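Local coordinates for protein uncharacterized tRNA/rRNA methyltransferase HI0380 (Haemophilus influenzae, PDB 3ILK) that probably methylates tRNA or rRNA with S-adenosyl-L-methionine as methyl donor, as a member of the SPOUT-clan TrmH family, at residues E6-V11 with M31-L36; V72-L77 with K106-I111; Q89-E94 with H129-I134; T190-Q195 with A232-I237. All blocks are in the same frame, centred on the assembly; numbering follows the deposited sequence. Where two conformers were deposited one is given.

Contact 1 (E6-V11 with M31-L36); sequences ENIRIV and MGLTQL
I10 N donates a nearly straight backbone bond to Q35 O (2.8 Å, 172° at the hydrogen), pairing parallel strands 8-13 and 35-39, the two strands of a beta-alpha-beta unit whose crossover is helix 18-31. Besides this bond, the CA-H of L36 points at I10 O. Nearer the strand starts a water bridges the backbones, donating to I8 O and accepting from T34 N.

The apolar contacts lie on the side facing helix 18-31. L33 forks over the two isoleucines, its CD2 touching I8 CD1 at 3.9 Å and its CD1 touching I10 CD1 at 3.8 Å. M28 of the helix packs on I10, L33 and L36. G32, with positive phi, ends that helix in a Schellman motif.

On the opposite face R9 rises off the sheet beside Q35, bends at chi3 and gives NH1 to the carbonyls of A71 and D73, while its NE reaches Q35 OE1 through a second water, weakly on the glutamine side. Before the strands E6 meets T34: the chain of E6 is bent at chi2 (61°), bringing the carboxylate back over T34, whose OG1 donates to E6 OE1 at 2.9 Å from 48° above the carboxylate plane.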
loop_
_atom_site.group_PDB
_atom_site.type_symbol
_atom_site.label_atom_id
_atom_site.label_comp_id
_atom_site.label_asym_id
_atom_site.label_seq_id
_atom_site.Cartn_x
_atom_site.Cartn_y
_atom_site.Cartn_z
ATOM N N GLU A 6 2.870 -21.316 -8.581
ATOM C CA GLU A 6 3.265 -22.191 -9.682
ATOM C C GLU A 6 2.124 -22.998 -10.323
ATOM O O GLU A 6 2.241 -23.406 -11.492
ATOM C CB GLU A 6 4.392 -23.133 -9.219
ATOM C CG GLU A 6 5.853 -22.630 -9.424
ATOM C CD GLU A 6 6.202 -21.323 -8.667
ATOM O OE1 GLU A 6 5.745 -20.223 -9.112
ATOM O OE2 GLU A 6 6.973 -21.389 -7.659
ATOM N N ASN A 7 1.044 -23.251 -9.581
ATOM C CA ASN A 7 -0.200 -23.727 -10.195
ATOM C C ASN A 7 -0.987 -22.656 -10.998
ATOM O O ASN A 7 -2.177 -22.880 -11.310
ATOM C CB ASN A 7 -1.141 -24.443 -9.184
ATOM C CG ASN A 7 -1.822 -23.477 -8.166
ATOM O OD1 ASN A 7 -2.758 -23.865 -7.423
ATOM N ND2 ASN A 7 -1.349 -22.235 -8.121
ATOM N N ILE A 8 -0.355 -21.512 -11.326
ATOM C CA ILE A 8 -1.040 -20.451 -12.109
ATOM C C ILE A 8 -0.325 -20.249 -13.451
ATOM O O ILE A 8 0.823 -19.862 -13.485
ATOM C CB ILE A 8 -1.048 -19.071 -11.391
ATOM C CG1 ILE A 8 -1.761 -19.144 -10.008
ATOM C CG2 ILE A 8 -1.616 -17.981 -12.321
ATOM C CD1 ILE A 8 -1.323 -17.963 -9.003
ATOM N N ARG A 9 -1.020 -20.540 -14.532
ATOM C CA ARG A 9 -0.469 -20.332 -15.867
ATOM C C ARG A 9 -0.923 -18.979 -16.370
ATOM O O ARG A 9 -2.131 -18.723 -16.462
ATOM C CB ARG A 9 -0.943 -21.454 -16.816
ATOM C CG ARG A 9 -0.378 -21.352 -18.278
ATOM C CD ARG A 9 -0.854 -22.496 -19.163
ATOM N NE ARG A 9 -0.593 -23.816 -18.563
ATOM C CZ ARG A 9 -1.218 -24.954 -18.866
ATOM N NH1 ARG A 9 -2.181 -25.021 -19.799
ATOM N NH2 ARG A 9 -0.887 -26.051 -18.193
ATOM N N ILE A 10 0.030 -18.153 -16.776
ATOM C CA ILE A 10 -0.242 -16.879 -17.418
ATOM C C ILE A 10 -0.239 -17.107 -18.938
ATOM O O ILE A 10 0.752 -17.556 -19.496
ATOM C CB ILE A 10 0.830 -15.820 -16.999
ATOM C CG1 ILE A 10 0.786 -15.545 -15.480
ATOM C CG2 ILE A 10 0.712 -14.488 -17.805
ATOM C CD1 ILE A 10 -0.483 -14.867 -14.994
ATOM N N VAL A 11 -1.360 -16.827 -19.599
ATOM C CA VAL A 11 -1.426 -17.045 -21.045
ATOM C C VAL A 11 -1.483 -15.711 -21.778
ATOM O O VAL A 11 -2.319 -14.891 -21.491
ATOM C CB VAL A 11 -2.678 -17.880 -21.438
ATOM C CG1 VAL A 11 -2.692 -18.098 -23.003
ATOM C CG2 VAL A 11 -2.761 -19.230 -20.569
HETATM N N MSE A 31 6.902 -10.912 -8.971
HETATM C CA MSE A 31 5.831 -11.303 -8.037
HETATM C C MSE A 31 5.845 -12.784 -7.709
HETATM O O MSE A 31 5.046 -13.252 -6.892
HETATM C CB MSE A 31 4.441 -10.874 -8.541
HETATM C CG MSE A 31 4.280 -9.375 -8.638
HETATM SE SE MSE A 31 4.396 -8.458 -6.923
HETATM C CE MSE A 31 5.602 -7.012 -7.375
ATOM N N GLY A 32 6.767 -13.535 -8.289
ATOM C CA GLY A 32 6.864 -14.958 -7.920
ATOM C C GLY A 32 6.138 -15.921 -8.871
ATOM O O GLY A 32 6.065 -17.126 -8.575
ATOM N N LEU A 33 5.595 -15.411 -9.982
ATOM C CA LEU A 33 4.952 -16.268 -11.010
ATOM C C LEU A 33 6.006 -16.852 -11.925
ATOM O O LEU A 33 7.047 -16.210 -12.208
ATOM C CB LEU A 33 3.901 -15.504 -11.838
ATOM C CG LEU A 33 2.647 -15.097 -11.056
ATOM C CD1 LEU A 33 1.685 -14.279 -11.915
ATOM C CD2 LEU A 33 1.943 -16.324 -10.420
ATOM N N THR A 34 5.766 -18.066 -12.378
ATOM C CA THR A 34 6.759 -18.744 -13.232
ATOM C C THR A 34 6.211 -19.392 -14.504
ATOM O O THR A 34 7.005 -19.774 -15.357
ATOM C CB THR A 34 7.453 -19.869 -12.453
ATOM O OG1 THR A 34 6.434 -20.729 -11.929
ATOM C CG2 THR A 34 8.272 -19.315 -11.275
ATOM N N GLN A 35 4.898 -19.593 -14.633
ATOM C CA GLN A 35 4.393 -20.377 -15.766
ATOM C C GLN A 35 3.791 -19.511 -16.818
ATOM O O GLN A 35 2.709 -18.973 -16.620
ATOM C CB GLN A 35 3.321 -21.362 -15.361
ATOM C CG GLN A 35 3.647 -22.184 -14.133
ATOM C CD GLN A 35 4.173 -23.532 -14.491
ATOM O OE1 GLN A 35 3.479 -24.539 -14.332
ATOM N NE2 GLN A 35 5.398 -23.575 -15.018
ATOM N N LEU A 36 4.470 -19.440 -17.945
ATOM C CA LEU A 36 4.093 -18.597 -19.040
ATOM C C LEU A 36 3.732 -19.451 -20.291
ATOM O O LEU A 36 4.459 -20.370 -20.674
ATOM C CB LEU A 36 5.261 -17.614 -19.362
ATOM C CG LEU A 36 4.976 -16.723 -20.567
ATOM C CD1 LEU A 36 3.830 -15.741 -20.244
ATOM C CD2 LEU A 36 6.266 -15.946 -21.011
HETATM O O HOH W 1 3.226 -19.216 -12.272
HETATM O O HOH W 2 1.652 -24.251 -16.831
#

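Contact 2 (V72-L77 with K106-I111); sequences VDDCSL and KGKIAI
K108 runs fully extended beyond CG alongside the turn 72-75 and ends in a salt bridge, NZ to D74 OD1 at 3.0 Å, made through the anti lone pair of that oxygen. On the way its CD passes 3.3 Å from D74 O, so the aliphatic part of the lysine lies against the backbone of the turn as well. D74 sits at positive phi in a type II turn closed by C75 N to V72 O. C75 turns SG away from its own carbonyl carbon (chi1 -57°), which lays the sulfur over the second segment, 3.9 Å from A110 CB; V72 CG1 meets the same methyl at 3.8 Å.

The turn leads into strand 77-81, which lies parallel to strand 109-113 in the central sheet of the SPOUT methyltransferase fold. Pairing is firm at one bond, A110 N to L77 O (2.9 Å); K108 O receives only weak bonds from S76 N and L77 N. L77 and I109 point the same way and lie side by side, CD2 against CG1 at 4.0 Å. The hydroxyl of S76 is hydrogen-bonded to the OH of Y105.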
loop_
_atom_site.group_PDB
_atom_site.type_symbol
_atom_site.label_atom_id
_atom_site.label_comp_id
_atom_site.label_asym_id
_atom_site.label_seq_id
_atom_site.Cartn_x
_atom_site.Cartn_y
_atom_site.Cartn_z
ATOM N N VAL A 72 -5.031 -23.548 -22.404
ATOM C CA VAL A 72 -5.665 -23.748 -21.098
ATOM C C VAL A 72 -5.859 -25.203 -20.735
ATOM O O VAL A 72 -6.555 -25.513 -19.747
ATOM C CB VAL A 72 -7.035 -23.048 -20.999
ATOM C CG1 VAL A 72 -6.923 -21.511 -21.168
ATOM C CG2 VAL A 72 -8.057 -23.674 -21.991
ATOM N N ASP A 73 -5.271 -26.095 -21.533
ATOM C CA ASP A 73 -5.193 -27.543 -21.249
ATOM C C ASP A 73 -4.918 -27.777 -19.747
ATOM O O ASP A 73 -3.966 -27.227 -19.180
ATOM C CB ASP A 73 -4.040 -28.139 -22.100
ATOM C CG ASP A 73 -3.797 -29.650 -21.856
ATOM O OD1 ASP A 73 -2.748 -30.013 -21.262
ATOM O OD2 ASP A 73 -4.621 -30.467 -22.310
ATOM N N ASP A 74 -5.751 -28.583 -19.097
ATOM C CA ASP A 74 -5.435 -28.985 -17.749
ATOM C C ASP A 74 -5.575 -27.884 -16.700
ATOM O O ASP A 74 -5.089 -28.052 -15.580
ATOM C CB ASP A 74 -4.024 -29.590 -17.664
ATOM C CG ASP A 74 -3.960 -30.806 -16.740
ATOM O OD1 ASP A 74 -3.072 -30.859 -15.848
ATOM O OD2 ASP A 74 -4.811 -31.701 -16.904
ATOM N N CYS A 75 -6.237 -26.780 -17.036
ATOM C CA CYS A 75 -6.652 -25.793 -16.026
ATOM C C CYS A 75 -8.170 -25.778 -15.899
ATOM O O CYS A 75 -8.870 -25.483 -16.877
ATOM C CB CYS A 75 -6.166 -24.399 -16.402
ATOM S SG CYS A 75 -4.394 -24.293 -16.621
ATOM N N SER A 76 -8.704 -26.084 -14.710
ATOM C CA SER A 76 -10.151 -26.158 -14.594
ATOM C C SER A 76 -10.759 -24.829 -14.115
ATOM O O SER A 76 -11.987 -24.713 -14.025
ATOM C CB SER A 76 -10.557 -27.340 -13.687
ATOM O OG SER A 76 -10.048 -27.077 -12.395
ATOM N N LEU A 77 -9.926 -23.826 -13.803
ATOM C CA LEU A 77 -10.437 -22.465 -13.578
ATOM C C LEU A 77 -9.721 -21.580 -14.574
ATOM O O LEU A 77 -8.536 -21.530 -14.555
ATOM C CB LEU A 77 -10.138 -21.914 -12.187
ATOM C CG LEU A 77 -10.536 -20.448 -11.797
ATOM C CD1 LEU A 77 -12.025 -20.106 -12.033
ATOM C CD2 LEU A 77 -10.167 -20.078 -10.299
ATOM N N LYS A 106 -8.633 -25.003 -5.542
ATOM C CA LYS A 106 -7.938 -26.296 -5.480
ATOM C C LYS A 106 -7.766 -26.980 -6.850
ATOM O O LYS A 106 -8.334 -28.068 -7.074
ATOM C CB LYS A 106 -8.638 -27.218 -4.472
ATOM C CG LYS A 106 -8.727 -26.619 -3.082
ATOM C CD LYS A 106 -9.409 -27.685 -2.108
ATOM C CE LYS A 106 -10.293 -26.899 -1.179
ATOM N NZ LYS A 106 -9.610 -26.012 -0.202
ATOM N N GLY A 107 -6.950 -26.369 -7.745
ATOM C CA GLY A 107 -6.654 -26.956 -9.052
ATOM C C GLY A 107 -5.707 -26.008 -9.755
ATOM O O GLY A 107 -5.143 -25.182 -9.056
ATOM N N LYS A 108 -5.503 -26.162 -11.078
ATOM C CA LYS A 108 -4.738 -25.229 -11.905
ATOM C C LYS A 108 -5.663 -24.169 -12.504
ATOM O O LYS A 108 -6.804 -24.479 -12.882
ATOM C CB LYS A 108 -4.054 -25.963 -13.081
ATOM C CG LYS A 108 -2.808 -26.771 -12.733
ATOM C CD LYS A 108 -2.255 -27.431 -14.001
ATOM C CE LYS A 108 -1.176 -28.420 -13.672
ATOM N NZ LYS A 108 -0.797 -29.170 -14.912
ATOM N N ILE A 109 -5.122 -22.970 -12.659
ATOM C CA ILE A 109 -5.820 -21.789 -13.043
ATOM C C ILE A 109 -5.052 -21.246 -14.258
ATOM O O ILE A 109 -3.796 -21.140 -14.232
ATOM C CB ILE A 109 -5.760 -20.728 -11.858
ATOM C CG1 ILE A 109 -6.389 -21.271 -10.582
ATOM C CG2 ILE A 109 -6.358 -19.372 -12.275
ATOM C CD1 ILE A 109 -5.336 -21.693 -9.556
ATOM N N ALA A 110 -5.762 -20.930 -15.334
ATOM C CA ALA A 110 -5.108 -20.080 -16.377
ATOM C C ALA A 110 -5.672 -18.661 -16.280
ATOM O O ALA A 110 -6.869 -18.467 -16.108
ATOM C CB ALA A 110 -5.362 -20.685 -17.768
ATOM N N ILE A 111 -4.823 -17.656 -16.286
ATOM C CA ILE A 111 -5.301 -16.316 -16.513
ATOM C C ILE A 111 -4.871 -15.883 -17.903
ATOM O O ILE A 111 -3.682 -15.842 -18.181
ATOM C CB ILE A 111 -4.794 -15.382 -15.413
ATOM C CG1 ILE A 111 -5.092 -16.024 -14.013
ATOM C CG2 ILE A 111 -5.451 -14.032 -15.550
ATOM C CD1 ILE A 111 -4.442 -15.265 -12.869
#

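Contact 3 (Q89-E94 with H129-I134); sequences QNTLIE and HYHLNI. With EDO (1,2-ethanediol), chain D.
T91 and H131 share a very short hydrogen bond, OG1 to ND1 at 2.6 Å, with the hydroxyl lying in the plane of the imidazole at its edge. It sits beside the pairing of strand 92-93 with strand 130-132, at one end of this chain's parallel SPOUT sheet. The ring is held at both nitrogens, since H131 NE2 is bonded to L125 O, which probably fixes its rotation; T91 OG1 also contacts L88 O by a hydrogen bond. Chi1 of T91 (56°) swings OG1 across to the histidine and leaves CG2 near H129 O.

The backbone ladder is regular from there on: I93 N binds H131 O at 2.8 Å and N133 N binds I93 O at 3.0 Å. H131 N also reaches T91 O, but from 36° above the carbonyl plane. On one face L92 CD2 comes over H131 CB. On the other, I93 crosses Y130 at about a right angle, its CD1 3.5 Å from Y130 CB, and helix 95-104 covers I93 and L132.

At the far end the strand runs into the probable cofactor pocket: I134 is a predicted S-adenosyl-L-methionine residue by similarity, and N133 ND2 is hydrogen-bonded to O of S82, another. A 1,2-ethanediol, probably from the crystallisation liquor, sits against I134, its O1 accepting a nearly straight bond from I134 N at 2.8 Å.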
loop_
_atom_site.group_PDB
_atom_site.type_symbol
_atom_site.label_atom_id
_atom_site.label_comp_id
_atom_site.label_asym_id
_atom_site.label_seq_id
_atom_site.Cartn_x
_atom_site.Cartn_y
_atom_site.Cartn_z
ATOM N N GLN A 89 -21.809 -9.086 -17.598
ATOM C CA GLN A 89 -22.062 -8.494 -16.296
ATOM C C GLN A 89 -22.163 -9.548 -15.192
ATOM O O GLN A 89 -21.849 -9.284 -14.047
ATOM C CB GLN A 89 -23.352 -7.683 -16.350
ATOM C CG GLN A 89 -23.256 -6.329 -15.679
ATOM C CD GLN A 89 -24.250 -6.142 -14.526
ATOM O OE1 GLN A 89 -23.896 -5.589 -13.464
ATOM N NE2 GLN A 89 -25.497 -6.592 -14.723
ATOM N N ASN A 90 -22.613 -10.746 -15.535
ATOM C CA ASN A 90 -22.856 -11.781 -14.509
ATOM C C ASN A 90 -21.543 -12.347 -13.953
ATOM O O ASN A 90 -21.510 -12.886 -12.856
ATOM C CB ASN A 90 -23.643 -12.931 -15.114
ATOM C CG ASN A 90 -25.039 -12.535 -15.505
ATOM O OD1 ASN A 90 -25.702 -11.708 -14.835
ATOM N ND2 ASN A 90 -25.526 -13.137 -16.586
ATOM N N THR A 91 -20.457 -12.206 -14.720
ATOM C CA THR A 91 -19.213 -12.916 -14.416
ATOM C C THR A 91 -17.996 -12.018 -14.426
ATOM O O THR A 91 -16.882 -12.518 -14.333
ATOM C CB THR A 91 -18.921 -14.021 -15.467
ATOM O OG1 THR A 91 -18.900 -13.437 -16.786
ATOM C CG2 THR A 91 -19.968 -15.195 -15.400
ATOM N N LEU A 92 -18.216 -10.705 -14.522
ATOM C CA LEU A 92 -17.153 -9.704 -14.418
ATOM C C LEU A 92 -16.668 -9.553 -12.993
ATOM O O LEU A 92 -17.471 -9.452 -12.092
ATOM C CB LEU A 92 -17.666 -8.334 -14.868
ATOM C CG LEU A 92 -17.729 -8.127 -16.383
ATOM C CD1 LEU A 92 -18.646 -6.895 -16.589
ATOM C CD2 LEU A 92 -16.322 -7.927 -16.978
ATOM N N ILE A 93 -15.360 -9.546 -12.782
ATOM C CA ILE A 93 -14.773 -9.394 -11.431
ATOM C C ILE A 93 -13.577 -8.485 -11.561
ATOM O O ILE A 93 -13.095 -8.329 -12.635
ATOM C CB ILE A 93 -14.276 -10.741 -10.866
ATOM C CG1 ILE A 93 -13.313 -11.427 -11.861
ATOM C CG2 ILE A 93 -15.443 -11.644 -10.525
ATOM C CD1 ILE A 93 -12.844 -12.736 -11.346
ATOM N N GLU A 94 -13.081 -7.902 -10.468
ATOM C CA GLU A 94 -11.866 -7.086 -10.567
ATOM C C GLU A 94 -10.723 -7.820 -9.849
ATOM O O GLU A 94 -10.983 -8.855 -9.233
ATOM C CB GLU A 94 -12.114 -5.690 -9.980
ATOM C CG GLU A 94 -13.233 -4.954 -10.734
ATOM C CD GLU A 94 -13.784 -3.771 -9.997
ATOM O OE1 GLU A 94 -14.564 -3.047 -10.626
ATOM O OE2 GLU A 94 -13.435 -3.534 -8.819
ATOM N N HIS A 129 -14.414 -18.781 -16.977
ATOM C CA HIS A 129 -15.440 -18.919 -15.899
ATOM C C HIS A 129 -15.700 -17.498 -15.388
ATOM O O HIS A 129 -16.828 -17.158 -15.070
ATOM C CB HIS A 129 -14.915 -19.823 -14.796
ATOM C CG HIS A 129 -14.655 -21.222 -15.269
ATOM N ND1 HIS A 129 -15.629 -22.211 -15.256
ATOM C CD2 HIS A 129 -13.560 -21.778 -15.838
ATOM C CE1 HIS A 129 -15.134 -23.320 -15.780
ATOM N NE2 HIS A 129 -13.883 -23.084 -16.142
ATOM N N TYR A 130 -14.663 -16.646 -15.401
ATOM C CA TYR A 130 -14.850 -15.280 -14.919
ATOM C C TYR A 130 -14.100 -14.357 -15.842
ATOM O O TYR A 130 -13.202 -14.803 -16.604
ATOM C CB TYR A 130 -14.471 -15.037 -13.407
ATOM C CG TYR A 130 -15.238 -15.921 -12.424
ATOM C CD1 TYR A 130 -14.706 -17.148 -12.036
ATOM C CD2 TYR A 130 -16.490 -15.532 -11.892
ATOM C CE1 TYR A 130 -15.385 -17.985 -11.157
ATOM C CE2 TYR A 130 -17.198 -16.371 -11.004
ATOM C CZ TYR A 130 -16.631 -17.590 -10.646
ATOM O OH TYR A 130 -17.265 -18.430 -9.775
ATOM N N HIS A 131 -14.522 -13.098 -15.848
ATOM C CA HIS A 131 -13.915 -12.121 -16.765
ATOM C C HIS A 131 -13.366 -11.004 -15.949
ATOM O O HIS A 131 -14.098 -10.395 -15.157
ATOM C CB HIS A 131 -14.925 -11.644 -17.777
ATOM C CG HIS A 131 -15.540 -12.780 -18.545
ATOM N ND1 HIS A 131 -16.694 -13.415 -18.134
ATOM C CD2 HIS A 131 -15.100 -13.467 -19.612
ATOM C CE1 HIS A 131 -16.964 -14.409 -18.956
ATOM N NE2 HIS A 131 -16.012 -14.461 -19.864
ATOM N N LEU A 132 -12.069 -10.730 -16.162
ATOM C CA LEU A 132 -11.296 -9.891 -15.261
ATOM C C LEU A 132 -11.137 -8.500 -15.829
ATOM O O LEU A 132 -10.560 -8.323 -16.898
ATOM C CB LEU A 132 -9.945 -10.549 -14.960
ATOM C CG LEU A 132 -8.963 -9.739 -14.075
ATOM C CD1 LEU A 132 -9.617 -9.483 -12.748
ATOM C CD2 LEU A 132 -7.622 -10.504 -13.880
ATOM N N ASN A 133 -11.688 -7.509 -15.130
ATOM C CA ASN A 133 -11.561 -6.156 -15.630
ATOM C C ASN A 133 -10.793 -5.350 -14.613
ATOM O O ASN A 133 -11.089 -5.414 -13.402
ATOM C CB ASN A 133 -12.940 -5.516 -15.888
ATOM C CG ASN A 133 -12.822 -4.066 -16.310
ATOM O OD1 ASN A 133 -13.066 -3.157 -15.518
ATOM N ND2 ASN A 133 -12.392 -3.846 -17.534
ATOM N N ILE A 134 -9.858 -4.542 -15.094
ATOM C CA ILE A 134 -9.040 -3.755 -14.195
ATOM C C ILE A 134 -9.634 -2.357 -14.101
ATOM O O ILE A 134 -9.656 -1.627 -15.114
ATOM C CB ILE A 134 -7.581 -3.667 -14.686
ATOM C CG1 ILE A 134 -6.959 -5.067 -14.845
ATOM C CG2 ILE A 134 -6.759 -2.816 -13.705
ATOM C CD1 ILE A 134 -5.472 -5.089 -15.373
HETATM C C1 EDO D . -8.858 -5.722 -18.547
HETATM O O1 EDO D . -9.236 -4.529 -17.857
HETATM C C2 EDO D . -8.160 -5.338 -19.848
HETATM O O2 EDO D . -6.739 -5.513 -19.673
#

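Contact 4 (T190-Q195 with A232-I237); sequences TERIYQ and AVEKRI
I193 projects from helix 180-197 into a groove of helix 220-240, between V233 and I237 and against the root of E234. This is the close-packed part: CD1 touches I237 CD1 at 3.7 Å and E234 CB at the same distance, while CG2 meets V233 CG1 at 3.8 Å. With CG2 anti to the backbone N and CG1 anti to the carbonyl carbon (chi1 -74°), CG2 turns to V233 and CD1 to E234, and both reach I237 CD1. The short helix segments run in roughly the same direction, 36° apart, with axes 10.6 Å from each other.

The other side is polar and thinner. R192 leaves its helix extended, then bends at chi3 to bring NH2 to E234 OE2 at 3.0 Å; the carboxylate is met from above its plane, although the acceptor lies in the guanidinium plane. E234 OE1 is held by the OH of Y189, so both oxygens have a partner.

This helical packing lies far from the predicted cofactor site. Y194 and M229 of the second subunit touch V233 and Y194 respectively. The chemistry implies apolar packing that continues across the dimer, with a salt bridge on the more solvent-facing side, where R192 is exposed and E234 is held also by Y189.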
loop_
_atom_site.group_PDB
_atom_site.type_symbol
_atom_site.label_atom_id
_atom_site.label_comp_id
_atom_site.label_asym_id
_atom_site.label_seq_id
_atom_site.Cartn_x
_atom_site.Cartn_y
_atom_site.Cartn_z
ATOM N N THR A 190 -6.909 4.710 38.255
ATOM C CA THR A 190 -7.075 5.943 37.468
ATOM C C THR A 190 -7.855 7.016 38.270
ATOM O O THR A 190 -7.408 8.168 38.377
ATOM C CB THR A 190 -7.808 5.655 36.132
ATOM O OG1 THR A 190 -7.066 4.701 35.355
ATOM C CG2 THR A 190 -8.027 6.937 35.318
ATOM N N GLU A 191 -9.000 6.627 38.837
ATOM C CA GLU A 191 -9.847 7.548 39.623
ATOM C C GLU A 191 -9.119 8.175 40.799
ATOM O O GLU A 191 -9.014 9.408 40.890
ATOM C CB GLU A 191 -11.069 6.856 40.206
ATOM C CG GLU A 191 -11.849 5.957 39.278
ATOM C CD GLU A 191 -13.120 5.431 39.924
ATOM O OE1 GLU A 191 -13.735 6.176 40.732
ATOM O OE2 GLU A 191 -13.502 4.271 39.619
ATOM N N ARG A 192 -8.667 7.320 41.720
ATOM C CA ARG A 192 -7.860 7.762 42.853
ATOM C C ARG A 192 -6.741 8.746 42.445
ATOM O O ARG A 192 -6.611 9.828 43.029
ATOM C CB ARG A 192 -7.264 6.572 43.615
ATOM C CG ARG A 192 -6.459 7.048 44.832
ATOM C CD ARG A 192 -5.951 5.932 45.703
ATOM N NE ARG A 192 -4.600 5.523 45.329
ATOM C CZ ARG A 192 -4.297 4.313 44.883
ATOM N NH1 ARG A 192 -5.254 3.400 44.756
ATOM N NH2 ARG A 192 -3.040 4.012 44.575
ATOM N N ILE A 193 -5.947 8.368 41.446
ATOM C CA ILE A 193 -4.803 9.198 41.024
ATOM C C ILE A 193 -5.252 10.563 40.482
ATOM O O ILE A 193 -4.713 11.614 40.848
ATOM C CB ILE A 193 -3.880 8.427 40.017
ATOM C CG1 ILE A 193 -3.043 7.357 40.752
ATOM C CG2 ILE A 193 -2.998 9.383 39.175
ATOM C CD1 ILE A 193 -2.085 7.908 41.850
ATOM N N TYR A 194 -6.268 10.541 39.630
ATOM C CA TYR A 194 -6.727 11.764 38.998
ATOM C C TYR A 194 -7.608 12.635 39.891
ATOM O O TYR A 194 -7.746 13.833 39.647
ATOM C CB TYR A 194 -7.293 11.473 37.604
ATOM C CG TYR A 194 -6.148 11.214 36.643
ATOM C CD1 TYR A 194 -5.574 12.261 35.921
ATOM C CD2 TYR A 194 -5.604 9.935 36.495
ATOM C CE1 TYR A 194 -4.496 12.037 35.058
ATOM C CE2 TYR A 194 -4.522 9.707 35.643
ATOM C CZ TYR A 194 -3.981 10.763 34.918
ATOM O OH TYR A 194 -2.918 10.531 34.080
ATOM N N GLN A 195 -8.159 12.035 40.943
ATOM C CA GLN A 195 -8.764 12.790 42.034
ATOM C C GLN A 195 -7.686 13.388 42.933
ATOM O O GLN A 195 -7.861 14.464 43.496
ATOM C CB GLN A 195 -9.676 11.899 42.871
ATOM C CG GLN A 195 -11.011 11.634 42.232
ATOM C CD GLN A 195 -12.070 11.312 43.249
ATOM O OE1 GLN A 195 -12.104 10.211 43.809
ATOM N NE2 GLN A 195 -12.954 12.273 43.500
ATOM N N ALA A 232 3.838 5.472 37.488
ATOM C CA ALA A 232 4.792 6.532 37.191
ATOM C C ALA A 232 4.312 7.886 37.766
ATOM O O ALA A 232 5.045 8.526 38.513
ATOM C CB ALA A 232 5.080 6.587 35.715
ATOM N N VAL A 233 3.079 8.282 37.457
ATOM C CA VAL A 233 2.428 9.474 38.036
ATOM C C VAL A 233 2.339 9.430 39.592
ATOM O O VAL A 233 2.606 10.445 40.262
ATOM C CB VAL A 233 0.995 9.691 37.418
ATOM C CG1 VAL A 233 0.312 10.938 38.000
ATOM C CG2 VAL A 233 1.094 9.828 35.901
ATOM N N GLU A 234 1.991 8.260 40.144
ATOM C CA GLU A 234 1.898 8.083 41.587
ATOM C C GLU A 234 3.199 8.387 42.327
ATOM O O GLU A 234 3.194 9.116 43.321
ATOM C CB GLU A 234 1.400 6.674 41.952
ATOM C CG GLU A 234 1.096 6.535 43.442
ATOM C CD GLU A 234 0.424 5.218 43.834
ATOM O OE1 GLU A 234 0.664 4.154 43.203
ATOM O OE2 GLU A 234 -0.348 5.256 44.808
ATOM N N LYS A 235 4.298 7.812 41.845
ATOM C CA LYS A 235 5.636 8.063 42.384
ATOM C C LYS A 235 5.918 9.566 42.469
ATOM O O LYS A 235 6.426 10.052 43.483
ATOM C CB LYS A 235 6.711 7.352 41.550
ATOM C CG LYS A 235 6.626 5.823 41.591
ATOM C CD LYS A 235 7.699 5.097 40.737
ATOM C CE LYS A 235 7.384 5.096 39.228
ATOM N NZ LYS A 235 7.940 6.339 38.546
ATOM N N ARG A 236 5.562 10.293 41.412
ATOM C CA ARG A 236 5.727 11.752 41.373
ATOM C C ARG A 236 4.879 12.499 42.420
ATOM O O ARG A 236 5.393 13.375 43.119
ATOM C CB ARG A 236 5.430 12.293 39.970
ATOM C CG ARG A 236 6.647 12.749 39.151
ATOM C CD ARG A 236 7.666 13.531 39.946
ATOM N NE ARG A 236 8.130 14.693 39.193
ATOM C CZ ARG A 236 8.931 14.641 38.134
ATOM N NH1 ARG A 236 9.390 13.473 37.686
ATOM N NH2 ARG A 236 9.278 15.769 37.527
ATOM N N ILE A 237 3.587 12.167 42.495
ATOM C CA ILE A 237 2.676 12.678 43.537
ATOM C C ILE A 237 3.283 12.446 44.921
ATOM O O ILE A 237 3.333 13.360 45.755
ATOM C CB ILE A 237 1.268 11.988 43.507
ATOM C CG1 ILE A 237 0.528 12.259 42.194
ATOM C CG2 ILE A 237 0.407 12.433 44.712
ATOM C CD1 ILE A 237 -0.718 11.395 41.997
#

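Contacts 1, 2 and 3 all belong to one parallel sheet, whereas contact 4 joins two helices 60 to 65 Å away between centres. Contacts 1 and 2 meet directly, because strand 8-13 lies beside strand 109-113, with R9 N probably bonded to I109 O. Contacts 2 and 3 touch through L77 and H129, where strands 77-81 and 130-132 adjoin. These three are partly buried: the backbone carries the pairing, apolar residues pack on one face in particular, and the polar elements differ, with bridging waters in contact 1, a lysine salt bridge in contact 2 and a threonine-histidine bond in contact 3. Contact 4 is buried and relies on side chains alone, and like contact 1 it touches the second subunit.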